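Local coordinates for nucleoporin NUP159 (PDB 1XIP), which serves as a nuclear pore component whose N-terminal beta-propeller domain tethers the helicase Dbp5 to the pore for mRNA export, at residues Val102-Asn106 with Ala107-Leu111. Numbering follows the deposited sequence.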
# COMPACT_ATOMS: atom_id res chain seq x y z
N VAL A 102 15.15 -0.97 5.41
CA VAL A 102 15.04 -0.04 4.31
C VAL A 102 15.45 -0.76 3.05
O VAL A 102 16.50 -1.38 2.99
CB VAL A 102 15.93 1.17 4.52
CG1 VAL A 102 15.97 2.03 3.24
CG2 VAL A 102 15.45 2.01 5.72
N SER A 103 14.62 -0.68 2.02
CA SER A 103 14.94 -1.33 0.78
C SER A 103 14.88 -0.35 -0.37
O SER A 103 13.93 0.43 -0.48
CB SER A 103 13.97 -2.46 0.53
OG SER A 103 14.46 -3.31 -0.47
N THR A 104 15.91 -0.37 -1.20
CA THR A 104 15.83 0.21 -2.54
C THR A 104 15.40 -0.89 -3.51
O THR A 104 15.04 -2.00 -3.11
CB THR A 104 17.20 0.81 -3.00
OG1 THR A 104 18.16 -0.24 -3.18
CG2 THR A 104 17.82 1.73 -1.93
N ARG A 105 15.48 -0.59 -4.80
CA ARG A 105 15.21 -1.57 -5.82
C ARG A 105 16.29 -2.66 -5.86
O ARG A 105 16.02 -3.82 -6.25
CB ARG A 105 15.06 -0.89 -7.19
CG ARG A 105 13.62 -0.55 -7.55
CD ARG A 105 13.44 0.71 -8.38
NE ARG A 105 13.63 0.53 -9.84
CZ ARG A 105 13.09 -0.46 -10.59
NH1 ARG A 105 12.33 -1.43 -10.05
NH2 ARG A 105 13.32 -0.50 -11.90
N ASN A 106 17.50 -2.31 -5.42
CA ASN A 106 18.67 -3.17 -5.64
C ASN A 106 19.26 -3.83 -4.40
O ASN A 106 20.01 -4.82 -4.54
CB ASN A 106 19.75 -2.40 -6.40
CG ASN A 106 19.23 -1.84 -7.70
OD1 ASN A 106 19.04 -2.57 -8.67
ND2 ASN A 106 18.93 -0.53 -7.71
N ALA A 107 18.92 -3.32 -3.22
CA ALA A 107 19.44 -3.84 -1.96
C ALA A 107 18.54 -3.56 -0.76
O ALA A 107 17.75 -2.62 -0.78
CB ALA A 107 20.86 -3.28 -1.71
N LEU A 108 18.69 -4.37 0.28
CA LEU A 108 17.95 -4.25 1.54
C LEU A 108 18.91 -3.83 2.64
O LEU A 108 20.05 -4.31 2.69
CB LEU A 108 17.37 -5.62 1.89
CG LEU A 108 16.11 -5.84 2.74
CD1 LEU A 108 16.34 -7.00 3.73
CD2 LEU A 108 15.60 -4.61 3.47
N TYR A 109 18.47 -2.94 3.54
CA TYR A 109 19.35 -2.40 4.59
C TYR A 109 18.68 -2.46 5.94
O TYR A 109 17.46 -2.40 6.04
CB TYR A 109 19.74 -0.94 4.31
CG TYR A 109 20.41 -0.75 2.99
CD1 TYR A 109 21.75 -1.09 2.81
CD2 TYR A 109 19.70 -0.23 1.90
CE1 TYR A 109 22.37 -0.93 1.59
CE2 TYR A 109 20.32 -0.06 0.67
CZ TYR A 109 21.66 -0.42 0.52
OH TYR A 109 22.28 -0.26 -0.68
N SER A 110 19.51 -2.54 6.98
CA SER A 110 19.07 -2.59 8.37
C SER A 110 19.67 -1.46 9.19
O SER A 110 20.89 -1.26 9.18
CB SER A 110 19.52 -3.89 8.99
OG SER A 110 18.42 -4.61 9.50
N LEU A 111 18.83 -0.75 9.93
CA LEU A 111 19.32 0.18 10.94
C LEU A 111 18.98 -0.32 12.34
O LEU A 111 17.85 -0.66 12.63
CB LEU A 111 18.77 1.59 10.71
CG LEU A 111 18.87 2.58 11.86
CD1 LEU A 111 20.25 3.19 11.91
CD2 LEU A 111 17.81 3.64 11.72
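The ring of Tyr109 meets Thr104 at its edge: the methyl CG2 of Thr104 lies near the ring plane, 4.0 Å from CE2 of Tyr109. The ring of Phe119 also meets Tyr109, with the two planes turned about 20° from each other. Tyr109 has CG anti to its carbonyl carbon (chi1 -57°), which turns the ring back along its strand, toward its start, and brings the CE2 edge up to the methyl of Thr104. Val102 shares this face of the sheet, and its CB sits 4.4 Å from CB of Tyr109. The backbones of these two residues form an antiparallel hydrogen-bonded pair. Val102 N gives a nearly straight bond to Tyr109 O at 2.8 Å, and Tyr109 N returns one to Val102 O. The two strands are a beta hairpin, the middle pair of a four-stranded antiparallel blade of the propeller. Ser103 and Leu108 point to the other face as a non-hydrogen-bonded pair, with CB of Ser103 4.0 Å from CD2 of Leu108. The turn is closed by Thr104. Thr104 N donates to Ala107 O at 2.9 Å. Thr104 OG1, set between the backbone N and the carbonyl carbon (chi1 67°), accepts from Asn106 N at 3.1 Å, forming an ST turn. Thr104 OG1 also accepts from Ala107 N at 3.2 Å, so one hydroxyl oxygen grips two consecutive amides. A valine in place of Thr104 would probably leave the amides of Asn106 and Ala107 without this shared acceptor and loosen the turn. On the neighbouring residue, OG of Ser103 donates to Thr104 O in the carbonyl plane, on a lone pair.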